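Local coordinates for 3-oxo-glucose-6-phosphate:glutamate aminotransferase (Bacillus subtilis subsp. subtilis, PDB 4K2M), which catalyses the reversible, pyridoxal phosphate-dependent transamination of 3-dehydro-glucose 6-phosphate with glutamate to give kanosamine 6-phosphate, a step in antibiotic biosynthesis, at residues L116-V121 against A259-N264; G202-M207 against T232-Y237; V221-C226 against K236-T241. All coordinates share one frame; numbering follows the deposited sequence.

Overall arrangement
The large mixed sheet of the aspartate aminotransferase fold shows how a cofactor site is built from edge to interior. Interaction 1 fastens the outermost strand 120-124 to 258-262, whose Ala261 N bonds to Thr241 O of interaction 3 at 2.9 Å. Interaction 3 joins parallel strands 220-224 and 240-244 and carries Asp224, whose OD2 lies 2.7 Å from N1' of the bound external aldimine. Interaction 2, centred about 8 Å from the centre of interaction 3, packs residues 232-237, part of the connection between those two strands, against the loop 202-207; Leu234 CD1 lies 3.8 Å from Ala225 CB. Lys118 of interaction 1 closes the circle, its NZ reaching Gly235 O at 2.7 Å.

Interaction 1. Residues L116-V121 against A259-N264; sequences LHKRYV and AIATDN
Tyr120 and Thr262 form an antiparallel hydrogen-bonded pair, with Tyr120 N to Thr262 O and Thr262 N to Tyr120 O both at 2.9 Å, and Val121 faces Ala261 in the non-hydrogen-bonded pair that follows. Just past the strand pairing, a side chain supplies the next bond: OD1 of Asp263 accepts from Arg119 N at 2.9 Å, met nearly along its C-O axis. Its other oxygen, OD2, makes a long salt bridge of 3.5 Å with Lys118 NZ. The lysine bends at chi2 (-72°), which lays CD beside the carboxylate; the two side chains cross at about a right angle. A water that donates to both OD1 of Asp263 and the carbonyl O of His117 links the two segments; His117, with its positive phi, is the C-prime residue of the Schellman motif ending helix 103-116. Lys118 NZ also donates to Gly235 O and to a water held by Asp263 N, so the ammonium is shared among several acceptors. The Tyr120 ring turns its edge to the strand end, CE2 lying 3.5 Å from Asp263 O. On the other side of the sheet Ala261 CB meets Leu116 CD1, at 3.7 Å, and Lys118 CG, and Val121 spreads its methyls over Ala259 and Ala261. Thr262 OG1 accepts from Asn264 N in an ST turn and bonds to Asp239 O as well. Asn264 then caps helix 265-275, which Tyr120 and Thr262 touch, whereas Val121 packs on helix 103-116 and Ala261 continues the sheet into strand 240-244.

Interaction 2. Residues G202-M207 against T232-Y237; sequences GKHSDM and TDLGKY
His204 reaches Thr232 and Gly235 through water, for no direct hydrogen bond spans these two loops. Its imidazole projects toward 232-237 and presents its edge, with two waters lying in the ring plane. One joins ND1, at 2.9 Å, to Thr232 O, to which it donates; the other joins NE2, at 2.7 Å, to Gly235 N, from which it accepts. Both ring nitrogens are thus engaged, and the two bridges together should restrain rotation of the ring. Between them CE1 approaches Thr232 O at 3.4 Å, in the plane of the ring. Just after Thr232, Asp233 to Lys236 form a type II beta turn, closed by Lys236 N to Asp233 O, with Gly235 at its third position.

Van der Waals packing supplies the rest. Leu234, with CG anti to the backbone N (chi1 -173°) and chi2 at 62°, brings CD1 to 4.2 Å from His204 NE2. Further along, CB of Met207 rests 4.0 Å from Tyr237 CD2, and the tyrosine CB lies near Met207 O. Tyr237 also carries Lys236 CG over the centre of one ring face.

Asp206 is the N-cap of helix 207-217, and Met207 begins that helix while packing on Val221 and Glu223 of strand 220-224. Leu234 touches Glu223 too, Tyr237 O accepts from Arg211 of the helix, and Thr232 bonds to Ser13 and Lys14 at the start of helix 13-24.

Interaction 3. Residues V221-C226 against K236-T241; sequences VIEDAC and KYADIT. With O1G (3-deoxy-3-[(E)-({3-hydroxy-2-methyl-5-[(phosphonooxy)methyl]pyridin-4-yl}methylidene)amino]-6-O-phosphono-alpha-D-gluco pyranose), chain C.
Two neighbouring parallel strands in the central sheet of the aspartate aminotransferase fold meet here, and one of them carries Asp224, which faces the pyridine of the bound aldimine. Glu223 N donates to Ile240 O at 3.0 Å, while Val221 O receives Asp239 N and, weakly, Ile240 N. Asp239 folds back to take Val221 N on OD2 at 2.8 Å, using its anti lone pair in a nearly straight bond (172°); Arg211 of helix 207-217 forms a salt bridge with that oxygen. On one face Ile222 and Ile240 lie side by side, CD1 against CG2. On the other, the hydroxyl of Thr241 donates to OE2 of Glu223 over a short 2.5 Å. Glu223 CG stands between the backbone N and the carbonyl carbon (chi1 63°), and the extended chain beyond it runs alongside Thr241; OE1 bonds to His199.

Asp224 turns away from 236-241, and its OD2 lies 2.7 Å from N1' of the aldimine, consistent with the family's aspartate-pyridine pairing. Thr156 bonds to OD2, and OD1 accepts from Cys226 N in an Asx turn, which helps fix the carboxylate. Val221 packs on helix 207-217, Ile240 on helix 265-275, and Ile222 bonds onward to strand 192-195.

Interaction 1. Residues L116-V121 against A259-N264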
loop_
_atom_site.group_PDB
_atom_site.type_symbol
_atom_site.label_atom_id
_atom_site.label_comp_id
_atom_site.label_asym_id
_atom_site.label_seq_id
_atom_site.Cartn_x
_atom_site.Cartn_y
_atom_site.Cartn_z
ATOM N N LEU A 116 -1.944 16.506 15.621
ATOM C CA LEU A 116 -2.045 17.532 14.593
ATOM C C LEU A 116 -3.054 18.630 14.917
ATOM O O LEU A 116 -3.090 19.646 14.226
ATOM C CB LEU A 116 -2.427 16.886 13.256
ATOM C CG LEU A 116 -1.441 15.879 12.671
ATOM C CD1 LEU A 116 -2.054 15.169 11.456
ATOM C CD2 LEU A 116 -0.155 16.578 12.270
ATOM N N HIS A 117 -3.867 18.421 15.955
ATOM C CA HIS A 117 -5.016 19.297 16.236
ATOM C C HIS A 117 -5.912 19.445 15.008
ATOM O O HIS A 117 -6.333 20.555 14.656
ATOM C CB HIS A 117 -4.580 20.689 16.732
ATOM C CG HIS A 117 -3.738 20.655 17.973
ATOM N ND1 HIS A 117 -4.233 20.276 19.203
ATOM C CD2 HIS A 117 -2.432 20.958 18.172
ATOM C CE1 HIS A 117 -3.268 20.343 20.105
ATOM N NE2 HIS A 117 -2.165 20.753 19.505
ATOM N N LYS A 118 -6.183 18.320 14.344
ATOM C CA LYS A 118 -7.106 18.289 13.213
ATOM C C LYS A 118 -8.201 17.306 13.584
ATOM O O LYS A 118 -7.918 16.254 14.168
ATOM C CB LYS A 118 -6.375 17.811 11.947
ATOM C CG LYS A 118 -5.485 18.875 11.301
ATOM C CD LYS A 118 -6.343 19.945 10.640
ATOM C CE LYS A 118 -5.499 21.098 10.104
ATOM N NZ LYS A 118 -6.352 22.112 9.404
ATOM N N ARG A 119 -9.442 17.637 13.242
ATOM C CA ARG A 119 -10.576 16.851 13.713
ATOM C C ARG A 119 -10.619 15.456 13.087
ATOM O O ARG A 119 -11.001 14.493 13.744
ATOM C CB ARG A 119 -11.891 17.590 13.444
ATOM C CG ARG A 119 -11.982 18.961 14.107
ATOM C CD ARG A 119 -13.259 19.681 13.683
ATOM N NE ARG A 119 -14.428 18.860 13.974
ATOM C CZ ARG A 119 -15.660 19.123 13.551
ATOM N NH1 ARG A 119 -15.898 20.197 12.808
ATOM N NH2 ARG A 119 -16.656 18.307 13.871
ATOM N N TYR A 120 -10.223 15.353 11.820
ATOM C CA TYR A 120 -10.327 14.093 11.087
ATOM C C TYR A 120 -9.009 13.707 10.461
ATOM O O TYR A 120 -8.366 14.517 9.804
ATOM C CB TYR A 120 -11.382 14.227 9.986
ATOM C CG TYR A 120 -12.710 14.691 10.522
ATOM C CD1 TYR A 120 -13.535 13.810 11.215
ATOM C CD2 TYR A 120 -13.133 16.008 10.353
ATOM C CE1 TYR A 120 -14.745 14.227 11.725
ATOM C CE2 TYR A 120 -14.340 16.435 10.866
ATOM C CZ TYR A 120 -15.143 15.531 11.548
ATOM O OH TYR A 120 -16.355 15.942 12.057
ATOM N N VAL A 121 -8.617 12.461 10.670
ATOM C CA VAL A 121 -7.404 11.931 10.063
ATOM C C VAL A 121 -7.780 10.628 9.388
ATOM O O VAL A 121 -8.424 9.769 9.991
ATOM C CB VAL A 121 -6.300 11.690 11.109
ATOM C CG1 VAL A 121 -5.116 10.953 10.482
ATOM C CG2 VAL A 121 -5.837 13.024 11.684
ATOM N N ALA A 259 -1.115 9.821 5.580
ATOM C CA ALA A 259 -2.385 10.246 6.153
ATOM C C ALA A 259 -2.894 11.515 5.536
ATOM O O ALA A 259 -2.121 12.324 5.021
ATOM C CB ALA A 259 -2.259 10.423 7.652
ATOM N N ILE A 260 -4.207 11.690 5.616
ATOM C CA ILE A 260 -4.848 12.947 5.262
ATOM C C ILE A 260 -5.426 13.520 6.550
ATOM O O ILE A 260 -6.046 12.795 7.324
ATOM C CB ILE A 260 -6.007 12.693 4.305
ATOM C CG1 ILE A 260 -5.485 12.189 2.961
ATOM C CG2 ILE A 260 -6.799 13.979 4.074
ATOM C CD1 ILE A 260 -6.595 11.648 2.057
ATOM N N ALA A 261 -5.227 14.812 6.794
ATOM C CA ALA A 261 -5.819 15.436 7.973
ATOM C C ALA A 261 -6.644 16.628 7.549
ATOM O O ALA A 261 -6.232 17.400 6.688
ATOM C CB ALA A 261 -4.746 15.854 8.958
ATOM N N THR A 262 -7.832 16.769 8.133
ATOM C CA THR A 262 -8.683 17.909 7.799
ATOM C C THR A 262 -9.606 18.214 8.960
ATOM O O THR A 262 -9.866 17.339 9.791
ATOM C CB THR A 262 -9.502 17.671 6.500
ATOM O OG1 THR A 262 -10.207 18.877 6.153
ATOM C CG2 THR A 262 -10.511 16.530 6.677
ATOM N N ASP A 263 -10.070 19.463 9.033
ATOM C CA ASP A 263 -11.092 19.829 10.001
ATOM C C ASP A 263 -12.500 19.709 9.427
ATOM O O ASP A 263 -13.484 19.805 10.159
ATOM C CB ASP A 263 -10.866 21.255 10.522
ATOM C CG ASP A 263 -9.743 21.337 11.541
ATOM O OD1 ASP A 263 -9.523 20.353 12.282
ATOM O OD2 ASP A 263 -9.085 22.400 11.619
ATOM N N ASN A 264 -12.608 19.493 8.118
ATOM C CA ASN A 264 -13.917 19.530 7.481
ATOM C C ASN A 264 -14.549 18.148 7.400
ATOM O O ASN A 264 -13.996 17.254 6.763
ATOM C CB ASN A 264 -13.828 20.122 6.076
ATOM C CG ASN A 264 -15.192 20.352 5.473
ATOM O OD1 ASN A 264 -15.815 19.427 4.953
ATOM N ND2 ASN A 264 -15.676 21.590 5.555
HETATM O O HOH W 1 -7.677 22.722 13.590
HETATM O O HOH W 2 -9.131 21.496 14.860
HETATM O O HOH W 3 -8.723 21.535 7.504
HETATM O O HOH W 4 -5.627 20.379 6.869
#

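Interaction 2. Residues G202-M207 against T232-Y237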
loop_
_atom_site.group_PDB
_atom_site.type_symbol
_atom_site.label_atom_id
_atom_site.label_comp_id
_atom_site.label_asym_id
_atom_site.label_seq_id
_atom_site.Cartn_x
_atom_site.Cartn_y
_atom_site.Cartn_z
ATOM N N GLY A 202 11.477 19.665 4.988
ATOM C CA GLY A 202 10.989 19.889 6.348
ATOM C C GLY A 202 10.792 21.361 6.692
ATOM O O GLY A 202 10.412 21.705 7.813
ATOM N N LYS A 203 11.024 22.234 5.718
ATOM C CA LYS A 203 10.834 23.681 5.913
ATOM C C LYS A 203 9.379 24.047 5.619
ATOM O O LYS A 203 8.831 23.656 4.594
ATOM C CB LYS A 203 11.743 24.446 4.944
ATOM C CG LYS A 203 11.601 25.956 4.957
ATOM C CD LYS A 203 12.169 26.571 6.216
ATOM C CE LYS A 203 12.206 28.095 6.085
ATOM N NZ LYS A 203 12.737 28.713 7.332
ATOM N N HIS A 204 8.762 24.815 6.511
ATOM C CA HIS A 204 7.364 25.219 6.351
ATOM C C HIS A 204 7.247 26.303 5.276
ATOM O O HIS A 204 7.950 27.328 5.324
ATOM C CB HIS A 204 6.851 25.761 7.694
ATOM C CG HIS A 204 5.405 25.484 7.960
ATOM N ND1 HIS A 204 4.875 25.470 9.233
ATOM C CD2 HIS A 204 4.382 25.204 7.121
ATOM C CE1 HIS A 204 3.582 25.202 9.165
ATOM N NE2 HIS A 204 3.258 25.037 7.894
ATOM N N SER A 205 6.365 26.080 4.297
ATOM C CA SER A 205 6.064 27.089 3.287
ATOM C C SER A 205 5.399 28.288 3.951
ATOM O O SER A 205 4.932 28.187 5.086
ATOM C CB SER A 205 5.096 26.527 2.258
ATOM O OG SER A 205 5.668 25.461 1.539
ATOM N N ASP A 206 5.326 29.415 3.237
ATOM C CA ASP A 206 4.685 30.618 3.779
ATOM C C ASP A 206 3.174 30.489 3.673
ATOM O O ASP A 206 2.541 31.094 2.801
ATOM C CB ASP A 206 5.159 31.859 3.029
ATOM C CG ASP A 206 4.684 33.167 3.677
ATOM O OD1 ASP A 206 3.819 33.147 4.595
ATOM O OD2 ASP A 206 5.175 34.228 3.242
ATOM N N MET A 207 2.589 29.715 4.584
ATOM C CA MET A 207 1.194 29.307 4.424
ATOM C C MET A 207 0.183 30.436 4.607
ATOM O O MET A 207 -0.861 30.454 3.937
ATOM C CB MET A 207 0.869 28.129 5.344
ATOM C CG MET A 207 1.579 26.821 4.958
ATOM S SD MET A 207 1.111 26.258 3.324
ATOM C CE MET A 207 -0.585 25.788 3.614
ATOM N N THR A 232 5.285 23.207 13.761
ATOM C CA THR A 232 4.312 23.968 14.529
ATOM C C THR A 232 3.276 24.592 13.594
ATOM O O THR A 232 3.619 25.139 12.532
ATOM C CB THR A 232 5.023 25.058 15.330
ATOM O OG1 THR A 232 5.778 24.431 16.373
ATOM C CG2 THR A 232 4.024 26.044 15.940
ATOM N N ASP A 233 2.009 24.477 13.990
ATOM C CA ASP A 233 0.880 25.030 13.243
ATOM C C ASP A 233 0.698 24.384 11.886
ATOM O O ASP A 233 0.110 24.977 10.987
ATOM C CB ASP A 233 1.011 26.545 13.083
ATOM C CG ASP A 233 0.764 27.280 14.371
ATOM O OD1 ASP A 233 0.068 26.723 15.242
ATOM O OD2 ASP A 233 1.277 28.406 14.506
ATOM N N LEU A 234 1.179 23.154 11.744
ATOM C CA LEU A 234 0.967 22.426 10.497
ATOM C C LEU A 234 -0.529 22.314 10.216
ATOM O O LEU A 234 -1.301 21.875 11.075
ATOM C CB LEU A 234 1.579 21.028 10.601
ATOM C CG LEU A 234 1.571 20.233 9.298
ATOM C CD1 LEU A 234 2.424 20.970 8.263
ATOM C CD2 LEU A 234 2.099 18.835 9.550
ATOM N N GLY A 235 -0.948 22.738 9.026
ATOM C CA GLY A 235 -2.345 22.622 8.652
ATOM C C GLY A 235 -3.234 23.785 9.030
ATOM O O GLY A 235 -4.422 23.785 8.676
ATOM N N LYS A 236 -2.686 24.779 9.724
ATOM C CA LYS A 236 -3.505 25.907 10.173
ATOM C C LYS A 236 -4.267 26.565 9.038
ATOM O O LYS A 236 -5.458 26.873 9.170
ATOM C CB LYS A 236 -2.636 26.948 10.875
ATOM C CG LYS A 236 -3.422 28.152 11.394
ATOM C CD LYS A 236 -2.567 28.961 12.359
ATOM C CE LYS A 236 -3.282 30.228 12.802
ATOM N NZ LYS A 236 -2.370 31.075 13.621
ATOM N N TYR A 237 -3.586 26.756 7.913
ATOM C CA TYR A 237 -4.178 27.451 6.786
ATOM C C TYR A 237 -4.511 26.547 5.601
ATOM O O TYR A 237 -4.826 27.037 4.519
ATOM C CB TYR A 237 -3.231 28.553 6.322
ATOM C CG TYR A 237 -2.988 29.610 7.374
ATOM C CD1 TYR A 237 -3.994 30.500 7.740
ATOM C CD2 TYR A 237 -1.746 29.730 7.986
ATOM C CE1 TYR A 237 -3.762 31.481 8.703
ATOM C CE2 TYR A 237 -1.506 30.700 8.946
ATOM C CZ TYR A 237 -2.516 31.575 9.292
ATOM O OH TYR A 237 -2.270 32.539 10.248
HETATM O O HOH W 5 6.072 25.914 11.791
HETATM O O HOH W 6 0.731 24.309 7.310
#

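Interaction 3. Residues V221-C226 against K236-T241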
loop_
_atom_site.group_PDB
_atom_site.type_symbol
_atom_site.label_atom_id
_atom_site.label_comp_id
_atom_site.label_asym_id
_atom_site.label_seq_id
_atom_site.Cartn_x
_atom_site.Cartn_y
_atom_site.Cartn_z
ATOM N N VAL A 221 -6.494 24.703 -0.843
ATOM C CA VAL A 221 -5.082 24.513 -0.536
ATOM C C VAL A 221 -4.901 23.121 0.040
ATOM O O VAL A 221 -5.468 22.786 1.083
ATOM C CB VAL A 221 -4.579 25.537 0.476
ATOM C CG1 VAL A 221 -3.136 25.232 0.867
ATOM C CG2 VAL A 221 -4.675 26.945 -0.089
ATOM N N ILE A 222 -4.130 22.302 -0.653
ATOM C CA ILE A 222 -3.787 21.007 -0.104
ATOM C C ILE A 222 -2.283 21.022 0.037
ATOM O O ILE A 222 -1.567 21.246 -0.944
ATOM C CB ILE A 222 -4.283 19.852 -1.015
ATOM C CG1 ILE A 222 -3.663 18.517 -0.583
ATOM C CG2 ILE A 222 -4.020 20.157 -2.501
ATOM C CD1 ILE A 222 -4.356 17.293 -1.220
ATOM N N GLU A 223 -1.790 20.817 1.252
ATOM C CA GLU A 223 -0.357 20.958 1.464
ATOM C C GLU A 223 0.297 19.589 1.527
ATOM O O GLU A 223 -0.254 18.648 2.103
ATOM C CB GLU A 223 -0.061 21.759 2.727
ATOM C CG GLU A 223 -0.546 21.090 3.984
ATOM C CD GLU A 223 -0.308 21.908 5.228
ATOM O OE1 GLU A 223 0.466 22.891 5.185
ATOM O OE2 GLU A 223 -0.900 21.553 6.266
ATOM N N ASP A 224 1.456 19.476 0.886
ATOM C CA ASP A 224 2.230 18.247 0.910
ATOM C C ASP A 224 3.186 18.432 2.068
ATOM O O ASP A 224 4.213 19.103 1.940
ATOM C CB ASP A 224 3.008 18.103 -0.397
ATOM C CG ASP A 224 3.890 16.881 -0.427
ATOM O OD1 ASP A 224 4.169 16.292 0.638
ATOM O OD2 ASP A 224 4.329 16.523 -1.532
ATOM N N ALA A 225 2.847 17.843 3.208
ATOM C CA ALA A 225 3.693 17.933 4.386
ATOM C C ALA A 225 4.325 16.570 4.612
ATOM O O ALA A 225 4.630 16.189 5.752
ATOM C CB ALA A 225 2.866 18.349 5.597
ATOM N N CYS A 226 4.512 15.817 3.528
ATOM C CA CYS A 226 5.053 14.468 3.682
ATOM C C CYS A 226 6.425 14.422 4.364
ATOM O O CYS A 226 6.763 13.424 5.024
ATOM C CB CYS A 226 5.048 13.718 2.348
ATOM S SG CYS A 226 3.356 13.322 1.814
ATOM N N LYS A 236 -2.686 24.779 9.724
ATOM C CA LYS A 236 -3.505 25.907 10.173
ATOM C C LYS A 236 -4.267 26.565 9.038
ATOM O O LYS A 236 -5.458 26.873 9.170
ATOM C CB LYS A 236 -2.636 26.948 10.875
ATOM C CG LYS A 236 -3.422 28.152 11.394
ATOM C CD LYS A 236 -2.567 28.961 12.359
ATOM C CE LYS A 236 -3.282 30.228 12.802
ATOM N NZ LYS A 236 -2.370 31.075 13.621
ATOM N N TYR A 237 -3.586 26.756 7.913
ATOM C CA TYR A 237 -4.178 27.451 6.786
ATOM C C TYR A 237 -4.511 26.547 5.601
ATOM O O TYR A 237 -4.826 27.037 4.519
ATOM C CB TYR A 237 -3.231 28.553 6.322
ATOM C CG TYR A 237 -2.988 29.610 7.374
ATOM C CD1 TYR A 237 -3.994 30.500 7.740
ATOM C CD2 TYR A 237 -1.746 29.730 7.986
ATOM C CE1 TYR A 237 -3.762 31.481 8.703
ATOM C CE2 TYR A 237 -1.506 30.700 8.946
ATOM C CZ TYR A 237 -2.516 31.575 9.292
ATOM O OH TYR A 237 -2.270 32.539 10.248
ATOM N N ALA A 238 -4.446 25.231 5.793
ATOM C CA ALA A 238 -4.734 24.300 4.693
ATOM C C ALA A 238 -6.114 23.656 4.811
ATOM O O ALA A 238 -6.603 23.417 5.925
ATOM C CB ALA A 238 -3.665 23.219 4.631
ATOM N N ASP A 239 -6.742 23.362 3.672
ATOM C CA ASP A 239 -7.984 22.586 3.692
ATOM C C ASP A 239 -7.693 21.117 3.965
ATOM O O ASP A 239 -8.397 20.461 4.733
ATOM C CB ASP A 239 -8.715 22.728 2.371
ATOM C CG ASP A 239 -9.088 24.157 2.087
ATOM O OD1 ASP A 239 -9.887 24.699 2.879
ATOM O OD2 ASP A 239 -8.569 24.732 1.101
ATOM N N ILE A 240 -6.645 20.616 3.321
ATOM C CA ILE A 240 -6.145 19.267 3.579
ATOM C C ILE A 240 -4.644 19.275 3.816
ATOM O O ILE A 240 -3.908 19.974 3.126
ATOM C CB ILE A 240 -6.455 18.331 2.394
ATOM C CG1 ILE A 240 -7.945 17.991 2.392
ATOM C CG2 ILE A 240 -5.588 17.041 2.447
ATOM C CD1 ILE A 240 -8.308 16.803 1.542
ATOM N N THR A 241 -4.199 18.487 4.791
ATOM C CA THR A 241 -2.776 18.269 5.040
ATOM C C THR A 241 -2.446 16.809 4.715
ATOM O O THR A 241 -3.174 15.904 5.119
ATOM C CB THR A 241 -2.464 18.525 6.531
ATOM O OG1 THR A 241 -2.722 19.907 6.845
ATOM C CG2 THR A 241 -1.006 18.190 6.869
HETATM P P O1G C . 5.195 8.330 -0.067
HETATM C C3A O1G C . 8.009 13.396 -0.482
HETATM O O3 O1G C . 9.312 13.478 -0.118
HETATM C C1 O1G C . 12.782 9.277 -1.370
HETATM N "N1'" O1G C . 5.941 14.392 -1.052
HETATM C C2 O1G C . 11.741 10.384 -1.183
HETATM O O2 O1G C . 12.489 11.446 -0.499
HETATM C C9A O1G C . 7.228 14.536 -0.698
HETATM C C2A O1G C . 7.768 15.946 -0.534
HETATM C C3 O1G C . 10.512 9.946 -0.368
HETATM N "N3'" O1G C . 9.545 11.044 -0.542
HETATM O O1 O1G C . 13.468 8.977 -0.145
HETATM C C4 O1G C . 9.968 8.578 -0.826
HETATM O O4 O1G C . 9.196 8.177 0.323
HETATM C C4A O1G C . 7.466 12.133 -0.635
HETATM C C4B O1G C . 8.276 10.912 -0.439
HETATM C C5 O1G C . 11.140 7.600 -0.901
HETATM O O5 O1G C . 12.150 8.065 -1.804
HETATM C C5A O1G C . 6.130 12.013 -1.008
HETATM C C5T O1G C . 5.359 10.702 -1.233
HETATM C C6 O1G C . 10.790 6.279 -1.527
HETATM C C6A O1G C . 5.392 13.168 -1.217
HETATM O OP1 O1G C . 4.181 8.062 -1.159
HETATM O OP2 O1G C . 4.702 7.958 1.292
HETATM O OP3 O1G C . 6.597 7.797 -0.441
HETATM O OP4 O1G C . 5.306 9.964 0.010
HETATM O O6 O1G C . 11.739 5.291 -1.388
HETATM P "P'" O1G C . 11.305 3.750 -1.240
HETATM O OP6 O1G C . 10.506 3.673 0.043
HETATM O OP7 O1G C . 10.523 3.347 -2.470
HETATM O OP8 O1G C . 12.662 3.047 -1.145
#